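Putative Zn-dependent exopeptidase (Bacteroides vulgatus ATCC 8482, PDB 3GUX) probably removes amino acids from the N-terminal ends of peptides, as a zinc-dependent aminopeptidase of peptidase family M28. Local coordinates at residues L74-G79 against W178-Q183; S95-L100 against N195-I200; Y213-S218 against G248-D253; S224-I229 against P264-I269. All blocks are in the same frame, centred on the assembly; numbering follows the deposited sequence.

Interaction 1: L74-G79 against W178-Q183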
loop_
_atom_site.group_PDB
_atom_site.type_symbol
_atom_site.label_atom_id
_atom_site.label_comp_id
_atom_site.label_asym_id
_atom_site.label_seq_id
_atom_site.Cartn_x
_atom_site.Cartn_y
_atom_site.Cartn_z
ATOM N N LEU A 74 -18.395 8.601 -4.823
ATOM C CA LEU A 74 -17.537 8.884 -5.954
ATOM C C LEU A 74 -18.208 8.451 -7.267
ATOM O O LEU A 74 -18.575 7.292 -7.413
ATOM C CB LEU A 74 -16.219 8.180 -5.742
ATOM C CG LEU A 74 -15.461 8.549 -4.440
ATOM C CD1 LEU A 74 -14.125 7.803 -4.414
ATOM C CD2 LEU A 74 -15.240 10.035 -4.282
ATOM N N ILE A 75 -18.325 9.371 -8.219
ATOM C CA ILE A 75 -18.988 9.092 -9.504
ATOM C C ILE A 75 -18.016 8.481 -10.481
ATOM O O ILE A 75 -17.004 9.082 -10.805
ATOM C CB ILE A 75 -19.651 10.335 -10.135
ATOM C CG1 ILE A 75 -20.950 10.716 -9.420
ATOM C CG2 ILE A 75 -20.025 10.095 -11.635
ATOM C CD1 ILE A 75 -20.819 11.127 -7.984
ATOM N N ALA A 76 -18.334 7.273 -10.916
ATOM C CA ALA A 76 -17.542 6.526 -11.853
ATOM C C ALA A 76 -17.807 6.961 -13.299
ATOM O O ALA A 76 -18.684 7.763 -13.570
ATOM C CB ALA A 76 -17.806 5.028 -11.681
ATOM N N TYR A 77 -17.039 6.381 -14.223
ATOM C CA TYR A 77 -17.089 6.750 -15.651
ATOM C C TYR A 77 -18.476 6.624 -16.282
ATOM O O TYR A 77 -18.833 7.410 -17.161
ATOM C CB TYR A 77 -16.069 5.918 -16.466
ATOM C CG TYR A 77 -16.514 4.495 -16.710
ATOM C CD1 TYR A 77 -16.345 3.495 -15.733
ATOM C CD2 TYR A 77 -17.147 4.146 -17.904
ATOM C CE1 TYR A 77 -16.787 2.205 -15.948
ATOM C CE2 TYR A 77 -17.600 2.850 -18.121
ATOM C CZ TYR A 77 -17.414 1.886 -17.141
ATOM O OH TYR A 77 -17.857 0.605 -17.355
ATOM N N ASP A 78 -19.267 5.662 -15.817
ATOM C CA ASP A 78 -20.567 5.439 -16.396
ATOM C C ASP A 78 -21.692 6.064 -15.581
ATOM O O ASP A 78 -22.843 5.763 -15.851
ATOM C CB ASP A 78 -20.794 3.944 -16.590
ATOM C CG ASP A 78 -20.805 3.162 -15.291
ATOM O OD1 ASP A 78 -20.569 3.740 -14.201
ATOM O OD2 ASP A 78 -21.043 1.942 -15.393
ATOM N N GLY A 79 -21.374 6.903 -14.587
ATOM C CA GLY A 79 -22.397 7.568 -13.802
ATOM C C GLY A 79 -22.744 6.856 -12.521
ATOM O O GLY A 79 -23.551 7.361 -11.747
ATOM N N TRP A 178 -9.826 6.072 -13.202
ATOM C CA TRP A 178 -9.227 5.085 -12.353
ATOM C C TRP A 178 -8.851 5.876 -11.114
ATOM O O TRP A 178 -8.882 7.122 -11.121
ATOM C CB TRP A 178 -7.947 4.497 -12.952
ATOM C CG TRP A 178 -8.045 3.786 -14.279
ATOM C CD1 TRP A 178 -7.636 4.254 -15.489
ATOM C CD2 TRP A 178 -8.544 2.459 -14.516
ATOM N NE1 TRP A 178 -7.856 3.311 -16.466
ATOM C CE2 TRP A 178 -8.420 2.205 -15.893
ATOM C CE3 TRP A 178 -9.088 1.469 -13.696
ATOM C CZ2 TRP A 178 -8.824 1.010 -16.470
ATOM C CZ3 TRP A 178 -9.495 0.273 -14.271
ATOM C CH2 TRP A 178 -9.362 0.057 -15.644
ATOM N N CYS A 179 -8.468 5.167 -10.068
ATOM C CA CYS A 179 -7.930 5.762 -8.837
ATOM C C CYS A 179 -8.793 6.824 -8.220
ATOM O O CYS A 179 -8.287 7.875 -7.877
ATOM C CB CYS A 179 -6.513 6.361 -9.121
ATOM S SG CYS A 179 -5.439 5.147 -9.857
ATOM N N LEU A 180 -10.091 6.569 -8.094
ATOM C CA LEU A 180 -10.996 7.580 -7.585
ATOM C C LEU A 180 -10.816 7.790 -6.097
ATOM O O LEU A 180 -10.925 8.915 -5.632
ATOM C CB LEU A 180 -12.456 7.231 -7.925
ATOM C CG LEU A 180 -12.795 7.153 -9.421
ATOM C CD1 LEU A 180 -14.208 6.589 -9.648
ATOM C CD2 LEU A 180 -12.662 8.527 -10.101
ATOM N N GLY A 181 -10.505 6.732 -5.352
ATOM C CA GLY A 181 -10.303 6.859 -3.916
ATOM C C GLY A 181 -9.050 7.638 -3.571
ATOM O O GLY A 181 -9.068 8.469 -2.653
ATOM N N SER A 182 -7.963 7.364 -4.288
ATOM C CA SER A 182 -6.705 8.087 -4.022
ATOM C C SER A 182 -6.804 9.530 -4.534
ATOM O O SER A 182 -6.250 10.441 -3.921
ATOM C CB SER A 182 -5.496 7.360 -4.600
ATOM O OG SER A 182 -5.559 7.277 -5.993
ATOM N N GLN A 183 -7.470 9.737 -5.667
ATOM C CA GLN A 183 -7.718 11.112 -6.142
ATOM C C GLN A 183 -8.450 11.854 -5.056
ATOM O O GLN A 183 -8.121 12.977 -4.763
ATOM C CB GLN A 183 -8.540 11.174 -7.439
ATOM C CG GLN A 183 -7.704 11.046 -8.690
ATOM C CD GLN A 183 -8.530 10.898 -9.952
ATOM O OE1 GLN A 183 -8.939 9.788 -10.319
ATOM N NE2 GLN A 183 -8.714 11.991 -10.660
#

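Interaction 2: S95-L100 against N195-I200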
loop_
_atom_site.group_PDB
_atom_site.type_symbol
_atom_site.label_atom_id
_atom_site.label_comp_id
_atom_site.label_asym_id
_atom_site.label_seq_id
_atom_site.Cartn_x
_atom_site.Cartn_y
_atom_site.Cartn_z
ATOM N N SER A 95 3.937 12.000 15.700
ATOM C CA SER A 95 5.102 12.307 14.865
ATOM C C SER A 95 4.837 13.011 13.534
ATOM O O SER A 95 4.129 12.472 12.694
ATOM C CB SER A 95 5.854 11.007 14.564
ATOM O OG SER A 95 6.967 11.253 13.724
ATOM N N LYS A 96 5.426 14.193 13.336
ATOM C CA LYS A 96 5.349 14.901 12.051
ATOM C C LYS A 96 6.236 14.157 11.032
ATOM O O LYS A 96 5.984 14.216 9.831
ATOM C CB LYS A 96 5.744 16.382 12.182
ATOM N N LYS A 97 7.280 13.467 11.503
ATOM C CA LYS A 97 8.112 12.627 10.629
ATOM C C LYS A 97 7.370 11.305 10.340
ATOM O O LYS A 97 7.198 10.494 11.255
ATOM C CB LYS A 97 9.474 12.314 11.263
ATOM C CG LYS A 97 10.397 13.492 11.567
ATOM C CD LYS A 97 11.783 12.927 11.952
ATOM C CE LYS A 97 12.781 13.982 12.377
ATOM N NZ LYS A 97 14.132 13.372 12.530
ATOM N N ARG A 98 6.945 11.077 9.087
ATOM C CA ARG A 98 6.171 9.852 8.723
ATOM C C ARG A 98 6.470 9.244 7.352
ATOM O O ARG A 98 6.944 9.929 6.445
ATOM C CB ARG A 98 4.664 10.144 8.733
ATOM C CG ARG A 98 4.175 11.035 9.847
ATOM C CD ARG A 98 2.690 11.255 9.795
ATOM N NE ARG A 98 1.907 10.078 10.147
ATOM C CZ ARG A 98 1.773 9.591 11.384
ATOM N NH1 ARG A 98 2.398 10.137 12.429
ATOM N NH2 ARG A 98 1.020 8.511 11.582
ATOM N N ILE A 99 6.180 7.945 7.216
ATOM C CA ILE A 99 6.254 7.247 5.930
ATOM C C ILE A 99 4.841 6.758 5.596
ATOM O O ILE A 99 4.135 6.227 6.454
ATOM C CB ILE A 99 7.227 6.056 5.888
ATOM C CG1 ILE A 99 8.647 6.468 6.294
ATOM C CG2 ILE A 99 7.193 5.418 4.468
ATOM C CD1 ILE A 99 9.271 7.593 5.455
ATOM N N LEU A 100 4.403 6.992 4.366
ATOM C CA LEU A 100 3.084 6.516 3.932
ATOM C C LEU A 100 3.228 5.163 3.279
ATOM O O LEU A 100 4.108 4.985 2.463
ATOM C CB LEU A 100 2.441 7.478 2.928
ATOM C CG LEU A 100 1.146 7.022 2.237
ATOM C CD1 LEU A 100 0.055 6.653 3.229
ATOM C CD2 LEU A 100 0.703 8.108 1.342
ATOM N N ASN A 195 1.228 15.296 5.614
ATOM C CA ASN A 195 2.463 15.138 4.870
ATOM C C ASN A 195 3.172 13.870 5.352
ATOM O O ASN A 195 2.912 13.390 6.452
ATOM C CB ASN A 195 3.376 16.356 5.017
ATOM C CG ASN A 195 4.614 16.251 4.143
ATOM O OD1 ASN A 195 4.517 15.982 2.937
ATOM N ND2 ASN A 195 5.778 16.406 4.747
ATOM N N ALA A 196 3.990 13.298 4.473
ATOM C CA ALA A 196 4.832 12.146 4.769
ATOM C C ALA A 196 6.134 12.378 4.009
ATOM O O ALA A 196 6.137 13.050 2.982
ATOM C CB ALA A 196 4.169 10.868 4.340
ATOM N N ARG A 197 7.240 11.858 4.527
ATOM C CA ARG A 197 8.550 11.997 3.889
ATOM C C ARG A 197 8.461 11.450 2.467
ATOM O O ARG A 197 8.908 12.081 1.516
ATOM C CB ARG A 197 9.610 11.274 4.725
ATOM C CG ARG A 197 11.029 11.330 4.201
ATOM C CD ARG A 197 11.980 10.631 5.162
ATOM N NE ARG A 197 12.104 11.390 6.413
ATOM C CZ ARG A 197 12.806 11.021 7.491
ATOM N NH1 ARG A 197 13.473 9.864 7.523
ATOM N NH2 ARG A 197 12.837 11.821 8.561
ATOM N N TYR A 198 7.887 10.267 2.337
ATOM C CA TYR A 198 7.616 9.681 1.035
ATOM C C TYR A 198 6.610 8.604 1.283
ATOM O O TYR A 198 6.268 8.347 2.436
ATOM C CB TYR A 198 8.878 9.131 0.374
ATOM C CG TYR A 198 9.577 8.038 1.160
ATOM C CD1 TYR A 198 9.235 6.701 1.002
ATOM C CD2 TYR A 198 10.598 8.351 2.041
ATOM C CE1 TYR A 198 9.899 5.708 1.728
ATOM C CE2 TYR A 198 11.265 7.378 2.767
ATOM C CZ TYR A 198 10.909 6.071 2.610
ATOM O OH TYR A 198 11.578 5.140 3.332
ATOM N N GLY A 199 6.114 8.013 0.204
ATOM C CA GLY A 199 5.131 6.940 0.258
ATOM C C GLY A 199 5.552 5.709 -0.516
ATOM O O GLY A 199 6.348 5.809 -1.437
ATOM N N ILE A 200 5.059 4.539 -0.096
ATOM C CA ILE A 200 5.301 3.291 -0.809
ATOM C C ILE A 200 3.938 2.688 -1.120
ATOM O O ILE A 200 3.164 2.452 -0.214
ATOM C CB ILE A 200 6.128 2.250 -0.032
ATOM C CG1 ILE A 200 7.467 2.826 0.425
ATOM C CG2 ILE A 200 6.355 1.021 -0.905
ATOM C CD1 ILE A 200 8.340 1.846 1.206
#

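Interaction 3: Y213-S218 against G248-D253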
loop_
_atom_site.group_PDB
_atom_site.type_symbol
_atom_site.label_atom_id
_atom_site.label_comp_id
_atom_site.label_asym_id
_atom_site.label_seq_id
_atom_site.Cartn_x
_atom_site.Cartn_y
_atom_site.Cartn_z
ATOM N N TYR A 213 10.163 -3.769 -11.245
ATOM C CA TYR A 213 11.090 -2.932 -11.970
ATOM C C TYR A 213 10.954 -1.495 -11.482
ATOM O O TYR A 213 9.980 -1.171 -10.772
ATOM C CB TYR A 213 10.800 -3.028 -13.481
ATOM C CG TYR A 213 11.436 -4.218 -14.152
ATOM C CD1 TYR A 213 11.005 -5.497 -13.876
ATOM C CD2 TYR A 213 12.479 -4.057 -15.068
ATOM C CE1 TYR A 213 11.586 -6.583 -14.472
ATOM C CE2 TYR A 213 13.063 -5.154 -15.678
ATOM C CZ TYR A 213 12.600 -6.417 -15.362
ATOM O OH TYR A 213 13.146 -7.539 -15.925
ATOM N N TYR A 214 11.920 -0.637 -11.850
ATOM C CA TYR A 214 11.772 0.785 -11.566
ATOM C C TYR A 214 10.592 1.225 -12.409
ATOM O O TYR A 214 10.664 1.203 -13.642
ATOM C CB TYR A 214 12.991 1.625 -11.927
ATOM C CG TYR A 214 14.245 1.408 -11.112
ATOM C CD1 TYR A 214 14.200 1.175 -9.739
ATOM C CD2 TYR A 214 15.481 1.558 -11.707
ATOM C CE1 TYR A 214 15.359 1.003 -9.012
ATOM C CE2 TYR A 214 16.633 1.418 -10.988
ATOM C CZ TYR A 214 16.574 1.137 -9.645
ATOM O OH TYR A 214 17.741 1.004 -8.946
ATOM N N GLU A 215 9.484 1.552 -11.742
ATOM C CA GLU A 215 8.276 1.995 -12.425
ATOM C C GLU A 215 8.486 3.420 -12.909
ATOM O O GLU A 215 9.067 4.258 -12.178
ATOM C CB GLU A 215 7.069 1.851 -11.495
ATOM C CG GLU A 215 5.724 2.189 -12.140
ATOM C CD GLU A 215 5.444 3.686 -12.162
ATOM O OE1 GLU A 215 5.792 4.382 -11.185
ATOM O OE2 GLU A 215 4.867 4.171 -13.146
ATOM N N GLY A 216 8.027 3.682 -14.139
ATOM C CA GLY A 216 8.275 4.959 -14.817
ATOM C C GLY A 216 7.979 6.243 -14.064
ATOM O O GLY A 216 8.845 7.118 -13.982
ATOM N N TYR A 217 6.753 6.390 -13.557
ATOM C CA TYR A 217 6.375 7.606 -12.823
ATOM C C TYR A 217 7.202 7.736 -11.533
ATOM O O TYR A 217 7.778 8.816 -11.259
ATOM C CB TYR A 217 4.870 7.669 -12.560
ATOM C CG TYR A 217 4.421 8.992 -12.003
ATOM C CD1 TYR A 217 4.041 10.035 -12.843
ATOM C CD2 TYR A 217 4.380 9.206 -10.630
ATOM C CE1 TYR A 217 3.652 11.284 -12.315
ATOM C CE2 TYR A 217 3.993 10.415 -10.092
ATOM C CZ TYR A 217 3.608 11.442 -10.929
ATOM O OH TYR A 217 3.238 12.627 -10.346
ATOM N N SER A 218 7.304 6.640 -10.784
ATOM C CA SER A 218 8.117 6.608 -9.568
ATOM C C SER A 218 9.583 7.047 -9.841
ATOM O O SER A 218 10.154 7.787 -9.057
ATOM C CB SER A 218 8.116 5.211 -8.925
ATOM O OG SER A 218 6.787 4.733 -8.579
ATOM N N GLY A 248 7.918 -0.466 -16.922
ATOM C CA GLY A 248 6.865 0.293 -17.582
ATOM C C GLY A 248 6.400 1.439 -16.708
ATOM O O GLY A 248 6.758 1.524 -15.528
ATOM N N GLU A 249 5.619 2.335 -17.309
ATOM C CA GLU A 249 5.012 3.447 -16.596
ATOM C C GLU A 249 3.543 3.101 -16.462
ATOM O O GLU A 249 2.879 2.787 -17.443
ATOM C CB GLU A 249 5.216 4.763 -17.319
ATOM C CG GLU A 249 4.454 5.878 -16.631
ATOM C CD GLU A 249 4.988 7.238 -16.920
ATOM O OE1 GLU A 249 6.216 7.440 -16.771
ATOM O OE2 GLU A 249 4.169 8.117 -17.243
ATOM N N THR A 250 3.028 3.185 -15.247
ATOM C CA THR A 250 1.682 2.761 -14.993
ATOM C C THR A 250 0.851 3.808 -14.275
ATOM O O THR A 250 1.360 4.495 -13.389
ATOM C CB THR A 250 1.713 1.464 -14.159
ATOM O OG1 THR A 250 0.388 0.950 -14.049
ATOM C CG2 THR A 250 2.286 1.697 -12.768
ATOM N N VAL A 251 -0.417 3.935 -14.680
ATOM C CA VAL A 251 -1.356 4.803 -13.984
ATOM C C VAL A 251 -1.697 4.064 -12.714
ATOM O O VAL A 251 -2.133 2.935 -12.777
ATOM C CB VAL A 251 -2.667 5.121 -14.791
ATOM C CG1 VAL A 251 -3.392 3.862 -15.214
ATOM C CG2 VAL A 251 -3.596 5.954 -13.955
ATOM N N ASP A 252 -1.478 4.674 -11.550
ATOM C CA ASP A 252 -1.742 4.000 -10.271
ATOM C C ASP A 252 -1.901 5.059 -9.176
ATOM O O ASP A 252 -1.637 6.223 -9.410
ATOM C CB ASP A 252 -0.604 3.002 -9.970
ATOM C CG ASP A 252 -1.072 1.757 -9.222
ATOM O OD1 ASP A 252 -2.185 1.802 -8.651
ATOM O OD2 ASP A 252 -0.310 0.747 -9.165
ATOM N N ASP A 253 -2.261 4.648 -7.974
ATOM C CA ASP A 253 -2.572 5.583 -6.897
ATOM C C ASP A 253 -1.428 6.550 -6.544
ATOM O O ASP A 253 -1.682 7.687 -6.122
ATOM C CB ASP A 253 -3.008 4.796 -5.647
ATOM C CG ASP A 253 -4.363 4.066 -5.814
ATOM O OD1 ASP A 253 -5.338 4.683 -6.293
ATOM O OD2 ASP A 253 -4.464 2.880 -5.394
#

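Interaction 4: S224-I229 against P264-I269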
loop_
_atom_site.group_PDB
_atom_site.type_symbol
_atom_site.label_atom_id
_atom_site.label_comp_id
_atom_site.label_asym_id
_atom_site.label_seq_id
_atom_site.Cartn_x
_atom_site.Cartn_y
_atom_site.Cartn_z
ATOM N N SER A 224 15.280 8.752 -5.725
ATOM C CA SER A 224 16.009 8.619 -4.476
ATOM C C SER A 224 15.373 7.562 -3.581
ATOM O O SER A 224 15.999 6.574 -3.192
ATOM C CB SER A 224 16.050 9.999 -3.791
ATOM O OG SER A 224 16.484 9.866 -2.460
ATOM N N GLU A 225 14.079 7.712 -3.376
ATOM C CA GLU A 225 13.316 6.790 -2.529
ATOM C C GLU A 225 13.220 5.409 -3.160
ATOM O O GLU A 225 13.441 4.403 -2.504
ATOM C CB GLU A 225 11.937 7.360 -2.241
ATOM C CG GLU A 225 11.936 8.739 -1.584
ATOM C CD GLU A 225 12.130 9.922 -2.551
ATOM O OE1 GLU A 225 12.300 9.690 -3.776
ATOM O OE2 GLU A 225 12.120 11.080 -2.072
HETATM N N MSE A 226 12.947 5.350 -4.449
HETATM C CA MSE A 226 12.862 4.061 -5.132
HETATM C C MSE A 226 14.203 3.307 -5.099
HETATM O O MSE A 226 14.272 2.118 -4.722
HETATM C CB MSE A 226 12.428 4.324 -6.556
HETATM C CG MSE A 226 12.170 3.141 -7.418
HETATM SE SE MSE A 226 11.994 3.785 -9.217
HETATM C CE MSE A 226 13.797 4.542 -9.502
ATOM N N LYS A 227 15.292 4.007 -5.459
ATOM C CA LYS A 227 16.620 3.404 -5.478
ATOM C C LYS A 227 17.004 2.862 -4.098
ATOM O O LYS A 227 17.709 1.845 -4.003
ATOM C CB LYS A 227 17.667 4.420 -6.001
ATOM N N LYS A 228 16.540 3.550 -3.047
ATOM C CA LYS A 228 16.785 3.165 -1.655
ATOM C C LYS A 228 16.149 1.826 -1.336
ATOM O O LYS A 228 16.756 0.956 -0.713
ATOM C CB LYS A 228 16.202 4.235 -0.732
ATOM C CG LYS A 228 16.493 4.063 0.748
ATOM C CD LYS A 228 15.551 4.888 1.621
ATOM C CE LYS A 228 15.638 6.373 1.349
ATOM N NZ LYS A 228 14.803 7.137 2.310
ATOM N N ILE A 229 14.890 1.694 -1.733
ATOM C CA ILE A 229 14.106 0.503 -1.531
ATOM C C ILE A 229 14.713 -0.685 -2.308
ATOM O O ILE A 229 14.875 -1.780 -1.762
ATOM C CB ILE A 229 12.613 0.765 -1.937
ATOM C CG1 ILE A 229 11.965 1.771 -0.963
ATOM C CG2 ILE A 229 11.832 -0.533 -1.989
ATOM C CD1 ILE A 229 10.609 2.447 -1.470
ATOM N N PRO A 264 6.441 12.396 -2.689
ATOM C CA PRO A 264 6.927 11.438 -3.685
ATOM C C PRO A 264 6.483 10.023 -3.269
ATOM O O PRO A 264 6.532 9.676 -2.093
ATOM C CB PRO A 264 8.433 11.556 -3.597
ATOM C CG PRO A 264 8.678 12.115 -2.227
ATOM C CD PRO A 264 7.568 13.088 -2.037
ATOM N N CYS A 265 6.032 9.237 -4.222
ATOM C CA CYS A 265 5.471 7.964 -3.891
ATOM C C CYS A 265 5.921 6.913 -4.874
ATOM O O CYS A 265 5.740 7.074 -6.085
ATOM C CB CYS A 265 3.960 8.085 -3.903
ATOM S SG CYS A 265 3.165 6.681 -3.218
ATOM N N VAL A 266 6.464 5.823 -4.332
ATOM C CA VAL A 266 7.034 4.737 -5.116
ATOM C C VAL A 266 6.035 3.615 -5.297
ATOM O O VAL A 266 5.513 3.092 -4.319
ATOM C CB VAL A 266 8.339 4.167 -4.425
ATOM C CG1 VAL A 266 8.955 3.081 -5.241
ATOM C CG2 VAL A 266 9.388 5.275 -4.198
ATOM N N ASP A 267 5.792 3.218 -6.540
ATOM C CA ASP A 267 4.945 2.073 -6.820
ATOM C C ASP A 267 5.797 0.786 -6.941
ATOM O O ASP A 267 6.698 0.719 -7.795
ATOM C CB ASP A 267 4.143 2.332 -8.102
ATOM C CG ASP A 267 2.974 1.375 -8.289
ATOM O OD1 ASP A 267 2.680 0.526 -7.391
ATOM O OD2 ASP A 267 2.329 1.475 -9.355
ATOM N N ILE A 268 5.550 -0.196 -6.055
ATOM C CA ILE A 268 6.158 -1.527 -6.115
ATOM C C ILE A 268 5.059 -2.354 -6.771
ATOM O O ILE A 268 4.070 -2.664 -6.107
ATOM C CB ILE A 268 6.541 -2.110 -4.720
ATOM C CG1 ILE A 268 7.467 -1.127 -3.964
ATOM C CG2 ILE A 268 7.135 -3.515 -4.873
ATOM C CD1 ILE A 268 7.894 -1.624 -2.527
ATOM N N ILE A 269 5.240 -2.667 -8.058
ATOM C CA ILE A 269 4.225 -3.284 -8.905
ATOM C C ILE A 269 4.861 -4.315 -9.838
ATOM O O ILE A 269 5.898 -4.066 -10.428
ATOM C CB ILE A 269 3.425 -2.208 -9.709
ATOM C CG1 ILE A 269 2.282 -2.835 -10.545
ATOM C CG2 ILE A 269 4.377 -1.322 -10.553
ATOM C CD1 ILE A 269 1.250 -1.803 -11.114
#

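Interaction 1: L74-G79 against W178-Q183
L180, in the first turn of helix 180-187, lies against L74 and A76 where strand 66-75, an outermost strand of the mixed sheet, runs out into a turn. In this alpha/beta fold of family M28 the contact joins the start of a helix to the end of an edge strand. C179 stands at the N-cap position just before the helix. L180 and L74 make up the bulk of the contact. L180 CB touches L74 CD1 at 3.9 Å, and L180 CG, anti to the carbonyl carbon (chi1 -62°), leads the leucine fork outward along the other chain. There CD1 meets I75 O at 3.9 Å and A76 CA at 4.0 Å, with A76 CB a little farther off at 4.4 Å. Both L180 and A76 also rest on L82 of strand 81-91, the antiparallel neighbour of strand 66-75. Beyond the L180 side chain, L74 CD1 reaches the helix backbone, 3.6 Å from L180 O and 3.9 Å from G181 N. The L74 methyl thus lies beside the G181 amide, while G181 O receives N86 ND2. S182 points away from the strand and bonds through OG to D253. At Q183 the first helical turn closes, its N donating to C179 O at 3.0 Å.

Interaction 2: S95-L100 against N195-I200
R197 N donates to R98 O at 2.7 Å, L100 N to Y198 O at 3.0 Å and I200 N to L100 O at 2.8 Å, the backbone ladder of two parallel strands. Strands 98-104 and 198-203 are neighbours in the mixed sheet of this alpha/beta fold. L100 sits opposite G199 and straddles it, giving its N-H to the residue before and its carbonyl to the residue after; the first of these bonds is almost straight (174° at the hydrogen).

R98 turns back on its own segment: NH1 donates to S95 O at 2.9 Å, the oxygen lying in the guanidinium plane and the N-H meeting a carbonyl lone pair, while NE forms a salt bridge with D154 of strand 152-158. K97 and R197 run side by side in the same direction, K97 CD 3.7 Å from R197 NH2. The two like charges lie close and are probably offset by the C-terminal carboxylate of K314, which pairs with K97, and by E313, which pairs with R197 and Y198 OH.

Packing divides between the two faces of the sheet. On one, I99 CD1 sits over the Y198 ring, 3.7 Å from its centroid and displaced toward the rim, a CH-pi contact; Y198 CG lies between its backbone N and carbonyl carbon (chi1 60°), which turns one face of the ring to the I99 methyl. On the other, L100 CB meets A196 CB at 4.1 Å. The strands come closest beside the glycine, where G199 CA makes a C-H...O contact of 3.1 Å with L100 O.

Interaction 3: Y213-S218 against G248-D253
E215 reaches from the turn before helix 218-221 to the loop 248-253, where it packs beside G248 and T250 and accepts from the T250 amide. Its CB stands 4.1 Å from G248 O. CG, anti to the backbone N (chi1 -176°), touches both that oxygen and T250 CG2, the latter 3.5 Å away, which approach it roughly at right angles. A bend at chi2 then swings the carboxylate back over its own turn. OE2 takes T250 N at 3.0 Å on its anti side, in a nearly straight bond, and Y217 N at 2.9 Å from above the carboxylate plane. OE1 takes S218 N at 2.7 Å on its syn side but well out of the carboxylate plane, and S218 OG at 2.8 Å, with H254 NE2 as a further partner. This is helix N-terminal capping by a side chain that also holds a distant loop. G216 N donates to G248 O at 2.9 Å, a second tie between the segments. S218 OG in turn accepts from D267 N of strand 265-269. With both oxygens shared among several donors, the buried carboxylate is fixed in rotation and probably stays ionised, its charge offset in part by the start of the helix.

Interaction 4: S224-I229 against P264-I269
V266 presses its two methyls into the side of helix 223-236 at M226, and the contact is mainly apolar. CG2 settles against the helix backbone, 3.6 Å from M226 N, and also meets E225 CB at 3.8 Å. CG1, anti to the backbone N (chi1 -178°), touches M226 CG at 3.9 Å, the two side chains crossing at about a right angle. M226, a selenomethionine, carries its far end away from the strand, and its methyl touches Y214 CD1. One turn along the helix, I229 has two branches in use: CD1 points tip to tip at V266, 4.1 Å from its CB, and CG2 meets I268 CD1 at the same distance, those two side chains passing at a slant.

The helix and the short strand, whose axes approach to 8.2 Å, lie with their N-to-C directions at 41°, in the layered alpha/beta arrangement of the fold. Strand 265-269 is outermost in the sheet and alternates its side chains. V266 and I268 go to helix 223-236, and the I229-I268 pair is also packed by T305, V306 and V309 of helix 296-311. C265 and D267 point the other way, toward helix 253-260.

The polar element is a carboxylate laid on hydrocarbon. E225 is bent at chi2 (81°), which draws its carboxylate back toward the start of the strand, across the proline ring of P264. OE2 is the atom that touches, 3.6 Å from P264 CG and 4.0 Å from P264 CB.

Interactions 2 and 4 are buried and share a sheet: strands 198-203 and 265-269 are neighbours, joined by G199 N to P264 O and V266 N to G199 O, each 2.9 Å. Interaction 2 is a backbone ladder with a charged fringe, whereas interaction 4 is helix-on-strand hydrocarbon packing. Interactions 1 and 3 are only partly buried. Interaction 1 is a leucine contact at the outer strand 66-75, interaction 3 a polar tie between a helix start and a loop. Interaction 3 touches both interaction 4, with T250 CG2 against D267, and interaction 1, with C179 SG against D252. Interactions 1 and 2 do not touch, their centres lying about 25 Å apart.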